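Local structure of glycosyl hydrolase family 2, TIM barrel domain protein (Parabacteroides merdae ATCC 43184, 6DXU) at residues D518-R523 against V609-V614; P592-S597 against R617-K622; E526-N531 against E565-R570. The protein is a family 2 glycoside hydrolase, a beta-glucuronidase of a human gut bacterium that probably removes glucuronic acid from glucuronide conjugates. All blocks are in the same frame, centred on the assembly; numbering follows the deposited sequence.

Contact 1. Residues D518-R523 against V609-V614. With BCN (bicine), chain L.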
loop_
_atom_site.group_PDB
_atom_site.type_symbol
_atom_site.label_atom_id
_atom_site.label_comp_id
_atom_site.label_asym_id
_atom_site.label_seq_id
_atom_site.Cartn_x
_atom_site.Cartn_y
_atom_site.Cartn_z
ATOM N N ASP D 518 -25.272 17.488 -39.563
ATOM C CA ASP D 518 -25.022 18.776 -38.913
ATOM C C ASP D 518 -25.687 19.910 -39.675
ATOM O O ASP D 518 -25.664 19.940 -40.910
ATOM C CB ASP D 518 -23.538 19.093 -38.839
ATOM C CG ASP D 518 -22.808 18.247 -37.833
ATOM O OD1 ASP D 518 -22.456 17.111 -38.198
ATOM O OD2 ASP D 518 -22.584 18.722 -36.695
ATOM N N SER D 519 -26.228 20.876 -38.932
ATOM C CA SER D 519 -26.679 22.123 -39.537
ATOM C C SER D 519 -26.287 23.291 -38.645
ATOM O O SER D 519 -26.602 23.311 -37.450
ATOM C CB SER D 519 -28.189 22.110 -39.815
ATOM O OG SER D 519 -28.990 22.026 -38.647
ATOM N N HIS D 520 -25.546 24.221 -39.230
ATOM C CA HIS D 520 -25.202 25.499 -38.617
ATOM C C HIS D 520 -26.461 26.343 -38.581
ATOM O O HIS D 520 -26.919 26.817 -39.627
ATOM C CB HIS D 520 -24.095 26.137 -39.455
ATOM C CG HIS D 520 -23.420 27.324 -38.828
ATOM N ND1 HIS D 520 -23.114 27.399 -37.486
ATOM C CD2 HIS D 520 -22.930 28.458 -39.388
ATOM C CE1 HIS D 520 -22.492 28.539 -37.241
ATOM N NE2 HIS D 520 -22.380 29.207 -38.377
ATOM N N ALA D 521 -27.059 26.477 -37.395
ATOM C CA ALA D 521 -28.369 27.104 -37.282
ATOM C C ALA D 521 -28.342 28.497 -37.887
ATOM O O ALA D 521 -27.424 29.278 -37.621
ATOM C CB ALA D 521 -28.816 27.189 -35.823
ATOM N N ARG D 522 -29.346 28.794 -38.713
ATOM C CA ARG D 522 -29.572 30.044 -39.435
ATOM C C ARG D 522 -28.816 30.056 -40.754
ATOM O O ARG D 522 -28.898 31.057 -41.477
ATOM C CB ARG D 522 -29.208 31.304 -38.625
ATOM C CG ARG D 522 -29.975 31.408 -37.313
ATOM C CD ARG D 522 -29.531 32.579 -36.428
ATOM N NE ARG D 522 -30.441 32.687 -35.286
ATOM C CZ ARG D 522 -31.606 33.340 -35.326
ATOM N NH1 ARG D 522 -32.000 33.962 -36.433
ATOM N NH2 ARG D 522 -32.388 33.369 -34.256
ATOM N N ARG D 523 -28.092 28.996 -41.106
ATOM C CA ARG D 523 -27.488 28.924 -42.431
ATOM C C ARG D 523 -28.410 28.176 -43.380
ATOM O O ARG D 523 -28.876 27.075 -43.064
ATOM C CB ARG D 523 -26.126 28.242 -42.392
ATOM C CG ARG D 523 -25.472 28.121 -43.761
ATOM C CD ARG D 523 -24.159 27.346 -43.680
ATOM N NE ARG D 523 -23.073 28.140 -43.101
ATOM C CZ ARG D 523 -21.925 27.631 -42.666
ATOM N NH1 ARG D 523 -21.709 26.317 -42.725
ATOM N NH2 ARG D 523 -20.988 28.431 -42.158
ATOM N N VAL D 609 -18.749 22.293 -30.991
ATOM C CA VAL D 609 -20.155 21.930 -30.835
ATOM C C VAL D 609 -20.522 20.955 -31.940
ATOM O O VAL D 609 -20.225 21.194 -33.117
ATOM C CB VAL D 609 -21.081 23.164 -30.850
ATOM C CG1 VAL D 609 -22.561 22.734 -30.903
ATOM C CG2 VAL D 609 -20.840 24.017 -29.593
ATOM N N ASN D 610 -21.111 19.833 -31.551
ATOM C CA ASN D 610 -21.722 18.911 -32.494
ATOM C C ASN D 610 -23.059 19.526 -32.889
ATOM O O ASN D 610 -23.951 19.662 -32.047
ATOM C CB ASN D 610 -21.893 17.535 -31.852
ATOM C CG ASN D 610 -22.461 16.495 -32.817
ATOM O OD1 ASN D 610 -23.406 16.769 -33.568
ATOM N ND2 ASN D 610 -21.902 15.286 -32.784
ATOM N N GLN D 611 -23.195 19.928 -34.153
ATOM C CA GLN D 611 -24.342 20.729 -34.570
ATOM C C GLN D 611 -25.408 19.910 -35.295
ATOM O O GLN D 611 -26.136 20.439 -36.142
ATOM C CB GLN D 611 -23.879 21.904 -35.433
ATOM C CG GLN D 611 -22.956 22.863 -34.664
ATOM C CD GLN D 611 -22.413 23.989 -35.532
ATOM O OE1 GLN D 611 -21.262 23.948 -35.986
ATOM N NE2 GLN D 611 -23.237 25.011 -35.746
ATOM N N LYS D 612 -25.537 18.628 -34.966
ATOM C CA LYS D 612 -26.572 17.802 -35.578
ATOM C C LYS D 612 -27.940 17.972 -34.937
ATOM O O LYS D 612 -28.918 17.401 -35.437
ATOM C CB LYS D 612 -26.157 16.330 -35.504
ATOM C CG LYS D 612 -24.965 15.992 -36.364
ATOM C CD LYS D 612 -24.603 14.504 -36.215
ATOM C CE LYS D 612 -23.448 14.131 -37.122
ATOM N NZ LYS D 612 -22.201 14.867 -36.801
ATOM N N GLY D 613 -28.052 18.735 -33.853
ATOM C CA GLY D 613 -29.329 18.845 -33.182
ATOM C C GLY D 613 -30.389 19.457 -34.078
ATOM O O GLY D 613 -30.094 20.121 -35.066
ATOM N N VAL D 614 -31.653 19.173 -33.747
ATOM C CA VAL D 614 -32.760 19.910 -34.340
ATOM C C VAL D 614 -33.148 21.080 -33.463
ATOM O O VAL D 614 -34.064 21.845 -33.802
ATOM C CB VAL D 614 -33.949 18.969 -34.625
ATOM C CG1 VAL D 614 -33.489 17.831 -35.503
ATOM C CG2 VAL D 614 -34.582 18.457 -33.338
HETATM N N1 BCN L . -17.283 22.826 -42.604
HETATM C C1 BCN L . -16.299 22.870 -43.670
HETATM C C2 BCN L . -15.769 24.296 -43.798
HETATM O O21 BCN L . -16.367 25.233 -43.209
HETATM O O22 BCN L . -14.742 24.532 -44.491
HETATM C C3 BCN L . -18.597 22.628 -43.207
HETATM C C4 BCN L . -19.141 23.930 -43.800
HETATM O O4 BCN L . -19.123 24.943 -42.830
HETATM C C5 BCN L . -16.997 21.669 -41.756
HETATM C C6 BCN L . -16.202 22.092 -40.521
HETATM O O6 BCN L . -16.388 23.467 -40.312
HETATM O O HOH W 1 -28.967 19.484 -37.801
HETATM O O HOH W 2 -26.149 25.337 -34.650
#

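Contact 2. Residues P592-S597 against R617-K622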
loop_
_atom_site.group_PDB
_atom_site.type_symbol
_atom_site.label_atom_id
_atom_site.label_comp_id
_atom_site.label_asym_id
_atom_site.label_seq_id
_atom_site.Cartn_x
_atom_site.Cartn_y
_atom_site.Cartn_z
ATOM N N PRO D 592 -28.476 14.280 -32.402
ATOM C CA PRO D 592 -29.219 14.259 -31.146
ATOM C C PRO D 592 -30.405 15.201 -31.247
ATOM O O PRO D 592 -30.627 15.829 -32.292
ATOM C CB PRO D 592 -28.217 14.824 -30.154
ATOM C CG PRO D 592 -27.604 15.972 -30.976
ATOM C CD PRO D 592 -27.569 15.446 -32.433
ATOM N N PHE D 593 -31.127 15.359 -30.141
ATOM C CA PHE D 593 -32.181 16.365 -30.101
ATOM C C PHE D 593 -31.603 17.776 -30.147
ATOM O O PHE D 593 -32.109 18.644 -30.876
ATOM C CB PHE D 593 -33.020 16.177 -28.843
ATOM C CG PHE D 593 -34.184 17.111 -28.748
ATOM C CD1 PHE D 593 -35.188 17.077 -29.697
ATOM C CD2 PHE D 593 -34.286 18.005 -27.695
ATOM C CE1 PHE D 593 -36.279 17.923 -29.606
ATOM C CE2 PHE D 593 -35.367 18.846 -27.589
ATOM C CZ PHE D 593 -36.375 18.810 -28.543
ATOM N N LYS D 594 -30.569 18.036 -29.342
ATOM C CA LYS D 594 -30.064 19.386 -29.130
ATOM C C LYS D 594 -28.561 19.435 -29.358
ATOM O O LYS D 594 -27.831 18.536 -28.913
ATOM C CB LYS D 594 -30.404 19.871 -27.709
ATOM C CG LYS D 594 -30.022 21.316 -27.420
ATOM C CD LYS D 594 -30.386 21.704 -25.998
ATOM C CE LYS D 594 -29.316 21.166 -25.017
ATOM N NZ LYS D 594 -29.758 21.256 -23.580
ATOM N N ASP D 595 -28.100 20.487 -30.056
ATOM C CA ASP D 595 -26.658 20.738 -30.187
ATOM C C ASP D 595 -25.978 20.614 -28.828
ATOM O O ASP D 595 -26.511 21.081 -27.815
ATOM C CB ASP D 595 -26.390 22.152 -30.731
ATOM C CG ASP D 595 -26.725 22.319 -32.220
ATOM O OD1 ASP D 595 -27.071 21.336 -32.919
ATOM O OD2 ASP D 595 -26.631 23.474 -32.689
ATOM N N PHE D 596 -24.781 20.016 -28.811
ATOM C CA PHE D 596 -24.029 19.835 -27.578
ATOM C C PHE D 596 -22.542 19.975 -27.866
ATOM O O PHE D 596 -22.077 19.780 -28.993
ATOM C CB PHE D 596 -24.296 18.469 -26.937
ATOM C CG PHE D 596 -23.820 17.324 -27.771
ATOM C CD1 PHE D 596 -22.544 16.798 -27.605
ATOM C CD2 PHE D 596 -24.643 16.788 -28.746
ATOM C CE1 PHE D 596 -22.105 15.743 -28.389
ATOM C CE2 PHE D 596 -24.214 15.745 -29.548
ATOM C CZ PHE D 596 -22.933 15.210 -29.356
ATOM N N SER D 597 -21.790 20.297 -26.819
ATOM C CA SER D 597 -20.363 20.543 -26.972
ATOM C C SER D 597 -19.560 19.248 -27.011
ATOM O O SER D 597 -19.888 18.263 -26.346
ATOM C CB SER D 597 -19.851 21.439 -25.841
ATOM O OG SER D 597 -18.433 21.584 -25.927
ATOM N N ARG D 617 -28.305 24.834 -28.812
ATOM C CA ARG D 617 -27.848 24.529 -27.461
ATOM C C ARG D 617 -28.512 25.407 -26.407
ATOM O O ARG D 617 -28.412 25.100 -25.212
ATOM C CB ARG D 617 -26.310 24.648 -27.414
ATOM C CG ARG D 617 -25.643 23.996 -26.216
ATOM C CD ARG D 617 -24.118 23.959 -26.395
ATOM N NE ARG D 617 -23.407 23.435 -25.227
ATOM C CZ ARG D 617 -22.666 24.183 -24.411
ATOM N NH1 ARG D 617 -22.532 25.496 -24.631
ATOM N NH2 ARG D 617 -22.052 23.617 -23.375
ATOM N N ASP D 618 -29.218 26.469 -26.820
ATOM C CA ASP D 618 -29.943 27.339 -25.906
ATOM C C ASP D 618 -31.461 27.134 -25.962
ATOM O O ASP D 618 -32.209 27.977 -25.451
ATOM C CB ASP D 618 -29.597 28.801 -26.203
ATOM C CG ASP D 618 -30.111 29.266 -27.564
ATOM O OD1 ASP D 618 -30.701 28.454 -28.322
ATOM O OD2 ASP D 618 -29.896 30.449 -27.885
ATOM N N PHE D 619 -31.927 26.047 -26.576
ATOM C CA PHE D 619 -33.339 25.647 -26.754
ATOM C C PHE D 619 -33.997 26.280 -27.984
ATOM O O PHE D 619 -35.189 26.017 -28.216
ATOM C CB PHE D 619 -34.236 25.938 -25.533
ATOM C CG PHE D 619 -33.944 25.075 -24.338
ATOM C CD1 PHE D 619 -33.607 23.739 -24.505
ATOM C CD2 PHE D 619 -34.025 25.594 -23.052
ATOM C CE1 PHE D 619 -33.341 22.922 -23.402
ATOM C CE2 PHE D 619 -33.768 24.788 -21.939
ATOM C CZ PHE D 619 -33.431 23.450 -22.114
ATOM N N THR D 620 -33.303 27.096 -28.762
ATOM C CA THR D 620 -33.950 27.673 -29.942
ATOM C C THR D 620 -34.188 26.575 -30.967
ATOM O O THR D 620 -33.224 25.945 -31.416
ATOM C CB THR D 620 -33.108 28.780 -30.565
ATOM O OG1 THR D 620 -32.754 29.732 -29.558
ATOM C CG2 THR D 620 -33.918 29.484 -31.681
ATOM N N PRO D 621 -35.427 26.316 -31.371
ATOM C CA PRO D 621 -35.661 25.273 -32.375
ATOM C C PRO D 621 -35.032 25.650 -33.706
ATOM O O PRO D 621 -35.066 26.811 -34.122
ATOM C CB PRO D 621 -37.192 25.219 -32.481
ATOM C CG PRO D 621 -37.715 26.013 -31.324
ATOM C CD PRO D 621 -36.671 26.986 -30.955
ATOM N N LYS D 622 -34.454 24.655 -34.372
ATOM C CA LYS D 622 -34.022 24.799 -35.754
ATOM C C LYS D 622 -35.185 24.479 -36.690
ATOM O O LYS D 622 -36.235 23.997 -36.266
ATOM C CB LYS D 622 -32.833 23.884 -36.054
ATOM C CG LYS D 622 -31.575 24.161 -35.225
ATOM C CD LYS D 622 -30.396 23.393 -35.793
ATOM C CE LYS D 622 -29.267 23.233 -34.788
ATOM N NZ LYS D 622 -28.209 22.327 -35.337
HETATM O O HOH W 3 -26.276 25.406 -30.915
#

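Contact 3. Residues E526-N531 against E565-R570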
loop_
_atom_site.group_PDB
_atom_site.type_symbol
_atom_site.label_atom_id
_atom_site.label_comp_id
_atom_site.label_asym_id
_atom_site.label_seq_id
_atom_site.Cartn_x
_atom_site.Cartn_y
_atom_site.Cartn_z
ATOM N N GLU D 526 -29.890 28.063 -51.303
ATOM C CA GLU D 526 -30.769 27.929 -52.461
ATOM C C GLU D 526 -30.557 26.598 -53.182
ATOM O O GLU D 526 -31.442 26.173 -53.935
ATOM C CB GLU D 526 -30.577 29.111 -53.423
ATOM C CG GLU D 526 -31.113 30.455 -52.898
ATOM C CD GLU D 526 -32.627 30.503 -52.742
ATOM O OE1 GLU D 526 -33.330 29.536 -53.118
ATOM O OE2 GLU D 526 -33.128 31.525 -52.227
ATOM N N ASP D 527 -29.376 25.975 -53.030
ATOM C CA ASP D 527 -29.113 24.628 -53.559
ATOM C C ASP D 527 -28.326 23.804 -52.536
ATOM O O ASP D 527 -27.088 23.840 -52.513
ATOM C CB ASP D 527 -28.373 24.700 -54.890
ATOM C CG ASP D 527 -28.198 23.332 -55.536
ATOM O OD1 ASP D 527 -28.674 22.315 -54.968
ATOM O OD2 ASP D 527 -27.574 23.277 -56.618
ATOM N N ALA D 528 -29.041 23.009 -51.739
ATOM C CA ALA D 528 -28.393 22.221 -50.692
ATOM C C ALA D 528 -27.462 21.156 -51.250
ATOM O O ALA D 528 -26.577 20.679 -50.529
ATOM C CB ALA D 528 -29.452 21.551 -49.813
ATOM N N PHE D 529 -27.633 20.772 -52.511
ATOM C CA PHE D 529 -26.863 19.691 -53.104
ATOM C C PHE D 529 -25.763 20.208 -54.015
ATOM O O PHE D 529 -25.180 19.427 -54.774
ATOM C CB PHE D 529 -27.798 18.761 -53.878
ATOM C CG PHE D 529 -28.897 18.189 -53.037
ATOM C CD1 PHE D 529 -28.618 17.273 -52.039
ATOM C CD2 PHE D 529 -30.212 18.572 -53.241
ATOM C CE1 PHE D 529 -29.634 16.752 -51.256
ATOM C CE2 PHE D 529 -31.233 18.051 -52.458
ATOM C CZ PHE D 529 -30.940 17.140 -51.464
ATOM N N TYR D 530 -25.378 21.478 -53.855
ATOM C CA TYR D 530 -24.556 22.145 -54.857
ATOM C C TYR D 530 -23.226 21.426 -55.055
ATOM O O TYR D 530 -22.773 21.241 -56.192
ATOM C CB TYR D 530 -24.333 23.590 -54.411
ATOM C CG TYR D 530 -23.731 24.538 -55.426
ATOM C CD1 TYR D 530 -22.483 25.124 -55.207
ATOM C CD2 TYR D 530 -24.412 24.864 -56.591
ATOM C CE1 TYR D 530 -21.937 26.015 -56.126
ATOM C CE2 TYR D 530 -23.875 25.752 -57.515
ATOM C CZ TYR D 530 -22.642 26.320 -57.280
ATOM O OH TYR D 530 -22.123 27.199 -58.206
ATOM N N ASN D 531 -22.584 21.016 -53.967
ATOM C CA ASN D 531 -21.335 20.271 -54.038
ATOM C C ASN D 531 -21.513 18.786 -53.730
ATOM O O ASN D 531 -20.533 18.110 -53.407
ATOM C CB ASN D 531 -20.302 20.901 -53.103
ATOM C CG ASN D 531 -19.899 22.287 -53.554
ATOM O OD1 ASN D 531 -19.582 22.494 -54.725
ATOM N ND2 ASN D 531 -19.950 23.252 -52.644
ATOM N N GLU D 565 -29.022 24.271 -42.872
ATOM C CA GLU D 565 -30.263 23.645 -42.448
ATOM C C GLU D 565 -31.027 23.069 -43.631
ATOM O O GLU D 565 -31.815 22.139 -43.459
ATOM C CB GLU D 565 -31.134 24.651 -41.716
ATOM C CG GLU D 565 -30.462 25.300 -40.545
ATOM C CD GLU D 565 -31.482 25.818 -39.559
ATOM O OE1 GLU D 565 -31.373 26.977 -39.099
ATOM O OE2 GLU D 565 -32.410 25.058 -39.254
ATOM N N SER D 566 -30.818 23.625 -44.830
ATOM C CA SER D 566 -31.599 23.220 -45.994
ATOM C C SER D 566 -31.340 21.767 -46.359
ATOM O O SER D 566 -32.267 21.044 -46.748
ATOM C CB SER D 566 -31.282 24.145 -47.173
ATOM O OG SER D 566 -31.313 25.510 -46.755
ATOM N N TYR D 567 -30.091 21.320 -46.238
ATOM C CA TYR D 567 -29.771 19.928 -46.533
ATOM C C TYR D 567 -30.357 18.987 -45.483
ATOM O O TYR D 567 -30.978 17.973 -45.827
ATOM C CB TYR D 567 -28.257 19.745 -46.627
ATOM C CG TYR D 567 -27.853 18.307 -46.872
ATOM C CD1 TYR D 567 -28.028 17.724 -48.119
ATOM C CD2 TYR D 567 -27.327 17.522 -45.847
ATOM C CE1 TYR D 567 -27.672 16.405 -48.354
ATOM C CE2 TYR D 567 -26.972 16.193 -46.070
ATOM C CZ TYR D 567 -27.155 15.642 -47.331
ATOM O OH TYR D 567 -26.818 14.328 -47.576
ATOM N N VAL D 568 -30.176 19.298 -44.194
ATOM C CA VAL D 568 -30.601 18.331 -43.183
ATOM C C VAL D 568 -32.122 18.239 -43.133
ATOM O O VAL D 568 -32.673 17.176 -42.819
ATOM C CB VAL D 568 -29.991 18.635 -41.796
ATOM C CG1 VAL D 568 -30.738 19.735 -41.088
ATOM C CG2 VAL D 568 -29.987 17.359 -40.945
ATOM N N VAL D 569 -32.826 19.322 -43.455
ATOM C CA VAL D 569 -34.279 19.252 -43.518
ATOM C C VAL D 569 -34.707 18.242 -44.573
ATOM O O VAL D 569 -35.633 17.451 -44.360
ATOM C CB VAL D 569 -34.862 20.654 -43.781
ATOM C CG1 VAL D 569 -36.260 20.561 -44.377
ATOM C CG2 VAL D 569 -34.901 21.443 -42.474
ATOM N N ARG D 570 -34.020 18.235 -45.715
ATOM C CA ARG D 570 -34.363 17.278 -46.761
ATOM C C ARG D 570 -33.953 15.864 -46.373
ATOM O O ARG D 570 -34.637 14.897 -46.729
ATOM C CB ARG D 570 -33.715 17.690 -48.081
ATOM C CG ARG D 570 -34.339 18.969 -48.649
ATOM C CD ARG D 570 -33.665 19.438 -49.925
ATOM N NE ARG D 570 -34.373 20.601 -50.467
ATOM C CZ ARG D 570 -35.189 20.569 -51.519
ATOM N NH1 ARG D 570 -35.404 19.434 -52.176
ATOM N NH2 ARG D 570 -35.783 21.684 -51.922
#

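Contact 1. Residues D518-R523 against V609-V614
The His520 ring is met at its edge by the Gln611 amide: NE2 of Gln611 donates to ND1 of His520 over 3.0 Å, with an N-H...acceptor angle of 157°. NE2 lies close to the ring plane and ND1 close to the amide plane, yet the two planes stand 88° apart, so the bond is coplanar with each group while the groups are crossed. At the CD2 side of the ring, also near its plane, is NE of Arg523, whose guanidinium has that CD2 over one face, offset toward the rim. The other ring nitrogen, NE2 of His520, pairs with the Gln793 carbonyl, and OE1 of Gln611 with the Val606 N-H, which together fix the rotation of ring and amide.

The carboxylate of Asp518 divides its oxygens. OD1 takes the salt bridge from NZ of Lys612 at 2.7 Å, on the syn side, somewhat out of the carboxylate plane; a bend at the last torsion of the lysine (chi4 62°) turns NZ onto it, and Tyr489 is a second partner of that amine. OD2 of Asp518 accepts the N-H of Gln611 at 2.9 Å, nearly along its C-O axis. Between the backbones, Ser519 N reaches Gln611 O over 2.8 Å.

Farther along 518-523, past the start of the type II turn His520-Arg523, NH1 of Arg523 donates a hydrogen bond to bicine O4 at 2.9 Å. Arg523 thus belongs to the bicine pocket, while 609-614, with the Asx turn of Asn610, packs on the loop after strand 512-513 of the TIM-barrel domain of this family 2 enzyme.

Contact 2. Residues P592-S597 against R617-K622
Lys594 meets Arg617 and Phe619 where 592-597, the loop and short strand that follow barrel strand 587-589 of the TIM-barrel domain, packs on the loop leading into helix 623-632. Its CG sits 3.9 Å from CA of Arg617, so the aliphatic part of the lysine lies against the arginine backbone. The chain then bends at chi3 (80°), and NZ of Lys594 comes 4.0 Å from CE1 of Phe619, obliquely to that ring. The charge is paired elsewhere, with Glu351 in a salt bridge and with Asp335 O and His336 ND1 as further partners.

CB of Asp595 points toward the loop 617-622, and the side chain crosses that of Lys622 at about a right angle. NZ of Lys622 forms the salt bridge with OD1 of Asp595 at 2.9 Å, using the syn lone pair, and a weak second bond with OD2. The lysine is extended beyond CG, which carries its amine to this carboxylate and also to the carbonyls of Ser519 and Gly613; such a buried cluster of oxygens would be expected to favour the charged amine. A water bridges the segments, donating to OD2 of Asp595 over 2.6 Å and accepting from Arg617 N at 3.0 Å. The carbonyl oxygen of Asp595 lies 3.4 Å from CG of Arg617 and is buried without a polar partner in the model.

Beyond it, Phe596 directs its CB away from the other loop and leaves its CA near CD of Arg617. Asp335 joins the two segments from outside, its OD2 taking both NE of Arg617 and the N-H of Ser597. Ser597 places CB over one face of the Arg617 guanidinium, 4.0 Å from NH2 of Arg617.

Contact 3. Residues E526-N531 against E565-R570
A type I beta turn, Asp527 to Tyr530, packs here against the first turns of helix 565-579, putting part of the long loop after strand 512-513 onto a helix that follows it in the chain. Ala528 and Phe529 occupy the middle of the turn and carry the contact, with no hydrogen bond between the segments. The turn is held by its own bonds: Tyr530 N to Asp527 O, and Phe529 N to Asp527 OD1 at 3.1 Å, an Asx turn whose donor stands 49° out of the carboxylate plane.

The methyl of Ala528 points at the helix and settles on its backbone, 3.6 Å from Tyr567 N, with CB of Ser566 and CB of Tyr567 beside it. Phe529 then reaches past the alanine between two helix residues. One flank of its ring meets Tyr567, with the ring planes at 81° and the centroids 5.7 Å apart; Phe529 CE1 lies near the plane of the tyrosine ring, at its edge. Tyr567 CG is anti to the backbone N (chi1 177°), which brings the CD1-CE1 edge of its ring to Phe529, and its hydroxyl is bonded to the Gly487 carbonyl. The other flank receives Arg570, extended from CG to NE, whose guanidinium continues to a salt bridge with Glu657. It is the methylene before that group that touches the phenylalanine, CD of Arg570 lying 3.8 Å from CE2 of Phe529.

From the N terminus, the chain leaves barrel strand 512-513 and enters the loop holding 518-523 and then 526-531. Contact 3 closes first, when helix 565-579 returns to 526-531; it falls wholly within the longer loop that contact 1 closes at 609-614. Contact 2 opens in between, at 592-597, and closes at 617-622, so contacts 1 and 2 cross. They also touch: the paired strands 596-597 and 609-610 join them, as does Lys622 with Ser519. Glu565 links contact 3 to contact 1 through Arg522 and Arg523. Together they tie the loops beyond the last barrel strands to helix 565-579 and to the approach to helix 623-632.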